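PDB 3VPB: glutamate--LysW ligase ArgX from Sulfolobus tokodaii, which probably catalyses the ATP-dependent joining of glutamate, through its amino group, to the gamma-carboxyl group of the C-terminal glutamate of the carrier protein LysW. Local coordinates for residues I9-E14 with I51-S56; H73-S78 with H230-S235; D126-G131 with S159-H164. All coordinates share one frame; numbering follows the deposited sequence.

Contact 1: I9-E14 with I51-S56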
loop_
_atom_site.group_PDB
_atom_site.type_symbol
_atom_site.label_atom_id
_atom_site.label_comp_id
_atom_site.label_asym_id
_atom_site.label_seq_id
_atom_site.Cartn_x
_atom_site.Cartn_y
_atom_site.Cartn_z
ATOM N N ILE B 9 -4.841 18.049 -12.030
ATOM C CA ILE B 9 -4.376 19.201 -11.277
ATOM C C ILE B 9 -3.884 20.217 -12.297
ATOM O O ILE B 9 -3.113 19.875 -13.191
ATOM C CB ILE B 9 -3.228 18.841 -10.289
ATOM C CG1 ILE B 9 -3.755 18.080 -9.061
ATOM C CG2 ILE B 9 -2.529 20.122 -9.808
ATOM C CD1 ILE B 9 -4.234 16.661 -9.308
ATOM N N VAL B 10 -4.337 21.456 -12.167
ATOM C CA VAL B 10 -3.965 22.520 -13.087
ATOM C C VAL B 10 -2.717 23.240 -12.566
ATOM O O VAL B 10 -2.779 23.959 -11.551
ATOM C CB VAL B 10 -5.153 23.500 -13.331
ATOM C CG1 VAL B 10 -4.692 24.729 -14.058
ATOM C CG2 VAL B 10 -6.265 22.810 -14.129
ATOM N N ARG B 11 -1.576 22.975 -13.209
ATOM C CA ARG B 11 -0.316 23.657 -12.890
ATOM C C ARG B 11 -0.127 24.836 -13.831
ATOM O O ARG B 11 -0.927 25.050 -14.759
ATOM C CB ARG B 11 0.903 22.729 -13.083
ATOM C CG ARG B 11 0.857 21.398 -12.388
ATOM C CD ARG B 11 1.810 20.421 -13.033
ATOM N NE ARG B 11 1.233 19.836 -14.254
ATOM C CZ ARG B 11 1.628 18.694 -14.801
ATOM N NH1 ARG B 11 2.621 18.013 -14.240
ATOM N NH2 ARG B 11 1.010 18.219 -15.893
ATOM N N GLN B 12 0.981 25.554 -13.645
ATOM C CA GLN B 12 1.318 26.656 -14.546
ATOM C C GLN B 12 1.277 26.213 -16.001
ATOM O O GLN B 12 0.790 26.947 -16.857
ATOM C CB GLN B 12 2.700 27.232 -14.216
ATOM C CG GLN B 12 2.661 28.566 -13.483
ATOM C CD GLN B 12 2.007 29.672 -14.304
ATOM O OE1 GLN B 12 0.932 30.152 -13.951
ATOM N NE2 GLN B 12 2.635 30.059 -15.415
ATOM N N GLU B 13 1.764 25.004 -16.257
ATOM C CA GLU B 13 1.839 24.487 -17.613
ATOM C C GLU B 13 0.440 24.409 -18.242
ATOM O O GLU B 13 0.252 24.782 -19.392
ATOM C CB GLU B 13 2.484 23.099 -17.621
ATOM C CG GLU B 13 4.028 23.091 -17.511
ATOM C CD GLU B 13 4.573 23.202 -16.090
ATOM O OE1 GLU B 13 5.813 23.091 -15.941
ATOM O OE2 GLU B 13 3.790 23.389 -15.134
ATOM N N GLU B 14 -0.523 23.882 -17.495
ATOM C CA GLU B 14 -1.885 23.778 -18.011
ATOM C C GLU B 14 -2.516 25.153 -18.242
ATOM O O GLU B 14 -3.222 25.355 -19.232
ATOM C CB GLU B 14 -2.755 22.918 -17.106
ATOM C CG GLU B 14 -2.419 21.424 -17.200
ATOM C CD GLU B 14 -1.054 21.062 -16.580
ATOM O OE1 GLU B 14 -0.759 21.505 -15.449
ATOM O OE2 GLU B 14 -0.281 20.327 -17.221
ATOM N N ILE B 51 -5.449 17.279 -25.670
ATOM C CA ILE B 51 -4.087 17.540 -25.167
ATOM C C ILE B 51 -4.104 16.911 -23.791
ATOM O O ILE B 51 -4.912 17.294 -22.961
ATOM C CB ILE B 51 -3.798 19.038 -25.071
ATOM C CG1 ILE B 51 -3.935 19.699 -26.447
ATOM C CG2 ILE B 51 -2.388 19.318 -24.433
ATOM C CD1 ILE B 51 -3.685 21.230 -26.385
ATOM N N ILE B 52 -3.278 15.886 -23.599
ATOM C CA ILE B 52 -3.424 15.022 -22.425
ATOM C C ILE B 52 -2.453 15.537 -21.375
ATOM O O ILE B 52 -1.252 15.344 -21.492
ATOM C CB ILE B 52 -3.097 13.517 -22.770
ATOM C CG1 ILE B 52 -4.022 12.955 -23.887
ATOM C CG2 ILE B 52 -3.165 12.669 -21.482
ATOM C CD1 ILE B 52 -5.561 13.025 -23.564
ATOM N N ARG B 53 -3.002 16.119 -20.311
ATOM C CA ARG B 53 -2.210 16.823 -19.298
ATOM C C ARG B 53 -2.335 16.362 -17.815
ATOM O O ARG B 53 -1.797 17.037 -16.942
ATOM C CB ARG B 53 -2.476 18.339 -19.413
ATOM C CG ARG B 53 -1.955 18.961 -20.734
ATOM C CD ARG B 53 -0.461 18.730 -20.916
ATOM N NE ARG B 53 0.293 19.327 -19.806
ATOM C CZ ARG B 53 1.621 19.383 -19.765
ATOM N NH1 ARG B 53 2.236 19.955 -18.734
ATOM N NH2 ARG B 53 2.324 18.886 -20.774
ATOM N N PRO B 54 -3.016 15.224 -17.513
ATOM C CA PRO B 54 -3.040 14.853 -16.097
ATOM C C PRO B 54 -1.642 14.606 -15.519
ATOM O O PRO B 54 -0.755 14.086 -16.217
ATOM C CB PRO B 54 -3.841 13.524 -16.097
ATOM C CG PRO B 54 -4.694 13.626 -17.309
ATOM C CD PRO B 54 -3.751 14.237 -18.313
ATOM N N VAL B 55 -1.490 14.943 -14.236
ATOM C CA VAL B 55 -0.250 14.736 -13.477
ATOM C C VAL B 55 -0.126 13.244 -13.164
ATOM O O VAL B 55 0.984 12.695 -13.086
ATOM C CB VAL B 55 -0.257 15.546 -12.147
ATOM C CG1 VAL B 55 1.102 15.456 -11.415
ATOM C CG2 VAL B 55 -0.658 17.013 -12.386
ATOM N N SER B 56 -1.267 12.574 -12.983
ATOM C CA SER B 56 -1.254 11.119 -12.722
ATOM C C SER B 56 -1.002 10.437 -14.059
ATOM O O SER B 56 -1.764 10.659 -14.995
ATOM C CB SER B 56 -2.613 10.658 -12.195
ATOM O OG SER B 56 -2.740 9.244 -12.333
HETATM O O HOH W 1 -3.450 18.301 -15.181
#

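Contact 2: H73-S78 with H230-S235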
loop_
_atom_site.group_PDB
_atom_site.type_symbol
_atom_site.label_atom_id
_atom_site.label_comp_id
_atom_site.label_asym_id
_atom_site.label_seq_id
_atom_site.Cartn_x
_atom_site.Cartn_y
_atom_site.Cartn_z
ATOM N N HIS B 73 -7.908 12.379 -31.850
ATOM C CA HIS B 73 -6.467 12.282 -31.873
ATOM C C HIS B 73 -5.895 12.841 -30.578
ATOM O O HIS B 73 -6.120 13.996 -30.260
ATOM C CB HIS B 73 -5.863 13.049 -33.029
ATOM C CG HIS B 73 -4.379 12.901 -33.100
ATOM N ND1 HIS B 73 -3.776 11.770 -33.603
ATOM C CD2 HIS B 73 -3.379 13.700 -32.663
ATOM C CE1 HIS B 73 -2.461 11.886 -33.491
ATOM N NE2 HIS B 73 -2.195 13.051 -32.929
ATOM N N THR B 74 -5.157 12.025 -29.845
ATOM C CA THR B 74 -4.661 12.470 -28.552
ATOM C C THR B 74 -3.171 12.761 -28.620
ATOM O O THR B 74 -2.414 12.086 -29.349
ATOM C CB THR B 74 -4.925 11.448 -27.440
ATOM O OG1 THR B 74 -4.234 10.226 -27.746
ATOM C CG2 THR B 74 -6.405 11.188 -27.307
ATOM N N ILE B 75 -2.761 13.777 -27.863
ATOM C CA ILE B 75 -1.361 14.182 -27.787
ATOM C C ILE B 75 -1.017 14.238 -26.306
ATOM O O ILE B 75 -1.520 15.124 -25.632
ATOM C CB ILE B 75 -1.186 15.616 -28.399
ATOM C CG1 ILE B 75 -1.546 15.639 -29.914
ATOM C CG2 ILE B 75 0.243 16.184 -28.140
ATOM C CD1 ILE B 75 -1.623 17.087 -30.462
ATOM N N ASN B 76 -0.194 13.309 -25.797
ATOM C CA ASN B 76 0.299 12.140 -26.525
ATOM C C ASN B 76 -0.698 10.984 -26.620
ATOM O O ASN B 76 -1.692 10.948 -25.898
ATOM C CB ASN B 76 1.616 11.639 -25.890
ATOM C CG ASN B 76 2.725 12.653 -26.024
ATOM O OD1 ASN B 76 3.064 13.055 -27.122
ATOM N ND2 ASN B 76 3.245 13.125 -24.897
ATOM N N SER B 77 -0.424 10.048 -27.519
ATOM C CA SER B 77 -1.239 8.829 -27.659
ATOM C C SER B 77 -1.045 7.851 -26.478
ATOM O O SER B 77 -0.037 7.901 -25.760
ATOM C CB SER B 77 -0.984 8.160 -29.027
ATOM O OG SER B 77 0.320 7.595 -29.096
ATOM N N SER B 78 -2.016 6.957 -26.266
ATOM C CA SER B 78 -1.918 6.017 -25.144
ATOM C C SER B 78 -0.723 5.097 -25.341
ATOM O O SER B 78 -0.106 4.670 -24.383
ATOM C CB SER B 78 -3.230 5.217 -24.953
ATOM O OG SER B 78 -3.480 4.366 -26.058
ATOM N N HIS B 230 7.933 7.583 -31.080
ATOM C CA HIS B 230 6.831 8.282 -31.755
ATOM C C HIS B 230 6.047 9.319 -30.937
ATOM O O HIS B 230 4.857 9.512 -31.163
ATOM C CB HIS B 230 5.888 7.287 -32.447
ATOM C CG HIS B 230 6.546 6.513 -33.545
ATOM N ND1 HIS B 230 6.855 5.175 -33.433
ATOM C CD2 HIS B 230 6.977 6.898 -34.770
ATOM C CE1 HIS B 230 7.442 4.765 -34.542
ATOM N NE2 HIS B 230 7.520 5.788 -35.374
ATOM N N GLY B 231 6.701 9.991 -29.997
ATOM C CA GLY B 231 6.008 11.034 -29.227
ATOM C C GLY B 231 5.798 12.315 -30.023
ATOM O O GLY B 231 6.685 12.741 -30.745
ATOM N N GLU B 232 4.624 12.918 -29.901
ATOM C CA GLU B 232 4.345 14.217 -30.510
ATOM C C GLU B 232 4.733 15.416 -29.673
ATOM O O GLU B 232 5.018 16.486 -30.211
ATOM C CB GLU B 232 2.861 14.338 -30.896
ATOM C CG GLU B 232 2.637 14.040 -32.363
ATOM C CD GLU B 232 1.222 14.330 -32.798
ATOM O OE1 GLU B 232 0.295 13.721 -32.227
ATOM O OE2 GLU B 232 1.057 15.155 -33.721
ATOM N N PHE B 233 4.698 15.269 -28.340
ATOM C CA PHE B 233 5.106 16.364 -27.469
ATOM C C PHE B 233 5.719 15.712 -26.244
ATOM O O PHE B 233 5.004 15.298 -25.341
ATOM C CB PHE B 233 3.922 17.277 -27.097
ATOM C CG PHE B 233 4.231 18.340 -26.068
ATOM C CD1 PHE B 233 5.419 19.067 -26.105
ATOM C CD2 PHE B 233 3.304 18.640 -25.070
ATOM C CE1 PHE B 233 5.676 20.062 -25.170
ATOM C CE2 PHE B 233 3.552 19.621 -24.131
ATOM C CZ PHE B 233 4.733 20.342 -24.164
ATOM N N VAL B 234 7.040 15.571 -26.241
ATOM C CA VAL B 234 7.693 14.802 -25.172
ATOM C C VAL B 234 8.960 15.484 -24.683
ATOM O O VAL B 234 9.576 16.286 -25.413
ATOM C CB VAL B 234 8.053 13.355 -25.611
ATOM C CG1 VAL B 234 6.789 12.479 -25.845
ATOM C CG2 VAL B 234 8.956 13.382 -26.848
ATOM N N SER B 235 9.355 15.170 -23.455
ATOM C CA SER B 235 10.667 15.597 -22.994
ATOM C C SER B 235 11.622 14.413 -22.971
ATOM O O SER B 235 11.211 13.232 -22.977
ATOM C CB SER B 235 10.592 16.295 -21.621
ATOM O OG SER B 235 10.167 15.385 -20.640
HETATM O O HOH W 2 0.100 11.978 -30.440
HETATM O O HOH W 3 2.005 10.713 -29.326
#

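Contact 3: D126-G131 with S159-H164. With ADP (adenosine-5'-diphosphate), chain L.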
loop_
_atom_site.group_PDB
_atom_site.type_symbol
_atom_site.label_atom_id
_atom_site.label_comp_id
_atom_site.label_asym_id
_atom_site.label_seq_id
_atom_site.Cartn_x
_atom_site.Cartn_y
_atom_site.Cartn_z
ATOM N N ASP B 126 19.758 2.552 -8.600
ATOM C CA ASP B 126 18.637 1.600 -8.650
ATOM C C ASP B 126 17.365 2.449 -8.622
ATOM O O ASP B 126 17.111 3.188 -7.677
ATOM C CB ASP B 126 18.699 0.649 -7.449
ATOM C CG ASP B 126 17.579 -0.386 -7.445
ATOM O OD1 ASP B 126 16.515 -0.127 -8.054
ATOM O OD2 ASP B 126 17.726 -1.437 -6.763
ATOM N N LYS B 127 16.573 2.371 -9.684
ATOM C CA LYS B 127 15.327 3.112 -9.716
ATOM C C LYS B 127 14.217 2.237 -10.279
ATOM O O LYS B 127 14.490 1.278 -11.011
ATOM C CB LYS B 127 15.481 4.425 -10.507
ATOM C CG LYS B 127 15.804 4.188 -11.997
ATOM C CD LYS B 127 16.386 5.455 -12.646
ATOM C CE LYS B 127 16.743 5.174 -14.108
ATOM N NZ LYS B 127 17.548 6.348 -14.662
ATOM N N PRO B 128 12.966 2.552 -9.930
ATOM C CA PRO B 128 11.867 1.742 -10.473
ATOM C C PRO B 128 11.508 2.223 -11.890
ATOM O O PRO B 128 11.897 3.335 -12.260
ATOM C CB PRO B 128 10.712 2.023 -9.513
ATOM C CG PRO B 128 11.303 2.701 -8.308
ATOM C CD PRO B 128 12.532 3.430 -8.821
ATOM N N PRO B 129 10.744 1.424 -12.645
ATOM C CA PRO B 129 10.348 1.823 -13.988
ATOM C C PRO B 129 9.297 2.921 -14.020
ATOM O O PRO B 129 9.173 3.607 -15.017
ATOM C CB PRO B 129 9.812 0.518 -14.602
ATOM C CG PRO B 129 9.330 -0.288 -13.446
ATOM C CD PRO B 129 10.298 0.056 -12.321
ATOM N N ILE B 130 8.524 3.060 -12.954
ATOM C CA ILE B 130 7.547 4.133 -12.889
ATOM C C ILE B 130 7.957 5.123 -11.833
ATOM O O ILE B 130 8.618 4.771 -10.846
ATOM C CB ILE B 130 6.096 3.640 -12.638
ATOM C CG1 ILE B 130 6.044 2.604 -11.503
ATOM C CG2 ILE B 130 5.495 3.103 -13.921
ATOM C CD1 ILE B 130 4.620 2.193 -11.135
ATOM N N GLY B 131 7.598 6.375 -12.073
ATOM C CA GLY B 131 7.919 7.448 -11.176
ATOM C C GLY B 131 8.408 8.632 -11.977
ATOM O O GLY B 131 8.710 8.515 -13.183
ATOM N N SER B 159 3.185 -3.079 -7.460
ATOM C CA SER B 159 4.192 -4.096 -7.754
ATOM C C SER B 159 5.191 -3.710 -8.856
ATOM O O SER B 159 6.291 -4.253 -8.908
ATOM C CB SER B 159 3.511 -5.434 -8.061
ATOM O OG SER B 159 2.940 -5.895 -6.857
ATOM N N ALA B 160 4.843 -2.738 -9.694
ATOM C CA ALA B 160 5.808 -2.222 -10.668
ATOM C C ALA B 160 6.974 -1.506 -9.962
ATOM O O ALA B 160 8.101 -1.494 -10.471
ATOM C CB ALA B 160 5.127 -1.312 -11.705
ATOM N N LEU B 161 6.721 -0.963 -8.764
ATOM C CA LEU B 161 7.788 -0.297 -7.991
ATOM C C LEU B 161 8.766 -1.307 -7.411
ATOM O O LEU B 161 9.829 -0.937 -6.925
ATOM C CB LEU B 161 7.211 0.566 -6.865
ATOM C CG LEU B 161 6.341 1.761 -7.242
ATOM C CD1 LEU B 161 5.900 2.460 -5.945
ATOM C CD2 LEU B 161 7.086 2.728 -8.129
ATOM N N LYS B 162 8.402 -2.582 -7.471
ATOM C CA LYS B 162 9.270 -3.662 -7.009
ATOM C C LYS B 162 10.242 -4.152 -8.089
ATOM O O LYS B 162 11.102 -4.993 -7.823
ATOM C CB LYS B 162 8.424 -4.827 -6.487
ATOM C CG LYS B 162 7.600 -4.471 -5.239
ATOM C CD LYS B 162 6.673 -5.605 -4.818
ATOM C CE LYS B 162 5.768 -5.142 -3.670
ATOM N NZ LYS B 162 5.061 -6.287 -3.026
ATOM N N ALA B 163 10.083 -3.662 -9.318
ATOM C CA ALA B 163 11.013 -3.984 -10.380
ATOM C C ALA B 163 12.190 -3.009 -10.253
ATOM O O ALA B 163 11.982 -1.811 -10.109
ATOM C CB ALA B 163 10.346 -3.823 -11.734
ATOM N N HIS B 164 13.410 -3.522 -10.287
ATOM C CA HIS B 164 14.586 -2.683 -10.110
ATOM C C HIS B 164 15.307 -2.504 -11.431
ATOM O O HIS B 164 15.701 -3.504 -12.040
ATOM C CB HIS B 164 15.591 -3.342 -9.181
ATOM C CG HIS B 164 15.081 -3.601 -7.789
ATOM N ND1 HIS B 164 15.589 -2.954 -6.687
ATOM C CD2 HIS B 164 14.184 -4.497 -7.320
ATOM C CE1 HIS B 164 15.001 -3.413 -5.595
ATOM N NE2 HIS B 164 14.130 -4.340 -5.953
HETATM P PB ADP L . 12.636 10.604 -13.071
HETATM O O1B ADP L . 11.644 10.104 -14.054
HETATM O O2B ADP L . 13.158 12.011 -13.309
HETATM O O3B ADP L . 12.292 10.376 -11.627
HETATM P PA ADP L . 15.332 9.893 -13.890
HETATM O O1A ADP L . 15.817 8.519 -14.341
HETATM O O2A ADP L . 15.276 11.088 -14.815
HETATM O O3A ADP L . 13.892 9.606 -13.235
HETATM O "O5'" ADP L . 16.242 10.270 -12.620
HETATM C "C5'" ADP L . 16.140 11.504 -11.910
HETATM C "C4'" ADP L . 17.521 12.102 -11.721
HETATM O "O4'" ADP L . 18.369 11.123 -11.111
HETATM C "C3'" ADP L . 18.167 12.420 -13.073
HETATM O "O3'" ADP L . 17.860 13.757 -13.486
HETATM C "C2'" ADP L . 19.640 12.260 -12.783
HETATM O "O2'" ADP L . 20.158 13.443 -12.156
HETATM C "C1'" ADP L . 19.648 11.161 -11.754
HETATM N N9 ADP L . 19.885 9.852 -12.392
HETATM C C8 ADP L . 18.966 8.910 -12.725
HETATM N N7 ADP L . 19.599 7.843 -13.233
HETATM C C5 ADP L . 20.922 8.100 -13.220
HETATM C C6 ADP L . 22.144 7.406 -13.643
HETATM N N6 ADP L . 22.065 6.164 -14.158
HETATM N N1 ADP L . 23.347 8.013 -13.415
HETATM C C2 ADP L . 23.446 9.236 -12.882
HETATM N N3 ADP L . 22.347 9.939 -12.508
HETATM C C4 ADP L . 21.101 9.416 -12.667
#

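Contact 1: I9-E14 with I51-S56
E14 and R53 form the salt bridge at the heart of this contact. R53 comes side-on, and both of its donors reach the same oxygen. R53 NE lies 2.8 Å from E14 OE2, on the anti lone pair. R53 NH1 lies 3.0 Å from E14 OE2, on the syn side. The carboxylate and the guanidinium are nearly coplanar, 26° apart. R11 holds the same carboxylate differently, with one nitrogen on each oxygen. R11 NE donates almost straight to E14 OE1 over 2.9 Å, and R11 NH2 meets E14 OE2 at 2.8 Å from above the carboxylate plane. The backbone N of R11 adds a further bond to OE1. E14 OE1 therefore takes two donors and OE2 three, which should favour a charged E14. The E14 chain bends at chi2 (70°), turning the carboxylate back over the start of the helix, where R11 holds the N-cap position. The two arginines thus come close by sharing one anion.

Packing surrounds the network. V55 CG2 sits over the centre of one face of the R11 guanidinium, 3.7 Å from CZ. V55 CG2 also meets I9, 3.8 Å from I9 CB. V55 has two deposited conformers, so this packing describes one of them. E13 CB lies 3.3 Å from R53 NH1. E13 OE1 accepts from the backbone N of F257 and of K258. A water lies within hydrogen-bonding distance of both I9 O and R53 O.

The contact joins the start of helix 12-23 to the chain leaving strand 49-52, at the C-terminal ends of the parallel strands of the preATP-grasp domain. R11 NH1 pairs with E256 of the substrate-binding segment. LysW packs against I9, V10 and V55, and helix 57-69 begins just after S56.

Contact 2: H73-S78 with H230-S235
The H73 ring meets E232 at its edge. NE2 donates to E232 OE1 over 2.7 Å in a nearly straight bond, and the oxygen lies close to the ring plane. The carboxylate is met on its syn side but is turned 73° from the ring. H73 also stacks with the ring of Y280. With CG anti to the backbone N (chi1 -177°), the imidazole extends from its strand to meet the glutamate coming from the opposite direction.

The N76 amide is the second flat group, and it binds the backbone of F233 at both ends. Its OD1 accepts from F233 N at 3.0 Å, on a lone pair in the carbonyl plane. Its ND2 donates to F233 O at 2.8 Å, approaching from above the plane of that carbonyl. A weak bond from E232 N also reaches OD1. ND2 has another acceptor in D253 O. The peptide bond before N76 is cis.

One apolar pair crosses the contact, with I75 CG2 4.0 Å from F233 CB. Elsewhere carbons pack against polar groups: I75 CG1 is 3.5 Å from E232 OE1, and V234 CG1 lies beside N76 ND2. A water joins T74 O to E232 OE1.

The contact ties strand 73-75 of the preATP-grasp domain to the entry of strand 233-241 in the ATP-grasp domain. A backbone N-H at OD1 and carbonyl oxygens at ND2 settle which way round the N76 amide lies. E232 is held at both oxygens, since OE2 is hydrogen-bonded to the hydroxyls of Y275 and Y280. Such surroundings probably keep E232 ionised and may make H73 easier to protonate.

Contact 3: D126-G131 with S159-H164
D126 reaches across to H164. From CB the chain swings anti to the backbone N (chi1 -179°), which brings the carboxylate to the edge of the H164 ring. CG comes next, lying in the plane of the imidazole at its edge. OD1 is 3.5 Å from H164 CB and forms a salt bridge with R153 of helix 143-153. OD2 is the oxygen that bonds the ring: H164 ND1 donates to it over 2.6 Å, on the syn lone pair, at an angle of 164°. The hydroxyl of Y117 is also bonded to OD2. Both carboxylate oxygens thus have partners, which should stabilise the charge on D126.

The rest is mainly packing. P129 CD sits 3.3 Å from the carbonyl O of A160 and as far from A163 O. P129 CD also touches A163 CB at 3.9 Å. P128 contributes a CA-H...O contact to A163 O, and its CB lies 3.9 Å from L161 CD2. I130 has two deposited conformers. In the one described, CG1 lies 3.5 Å from L161 CD2 and CD1 meets the methyl of A160. The I130 and L161 side chains cross at about a right angle.

The K127 CB points away from segment 159-164, and its extended chain reaches the ADP. K127 NZ lies 2.9 Å from ADP N7; ADP O1A, N249 OD1 and Q167 OE1 make four acceptors for its three protons. K127 thus bonds both the adenine and the alpha-phosphate of the ADP, which K87 also binds.

The contact joins the end of strand 124-127 and its following loop to the 3-10 segment 159-162 and the first residue of strand 164-168, the antiparallel neighbour of strand 124-127. Helix 57-69 touches I130, and Y62 of a second subunit packs on P129, A160 and A163.

How the contacts relate
From the N terminus, contact 1 comes first. It closes the loop from helix 12-23 through strand 27-32 to strand 49-52, all within the preATP-grasp domain. Contact 2 opens later, at strand 73-75, and closes only at 230-235. It joins that domain to the five-stranded sheet of the ATP-grasp domain. Contact 3 is nested inside this long loop and ties the end of strand 124-127 to the connection that leads into strand 164-168 of the same sheet. Contacts 1 and 2 touch: strands 49-52 and 73-75 are neighbours, and R53 packs on F233. Contact 3 lies apart, with its centre about 23 Å from the centres of both others.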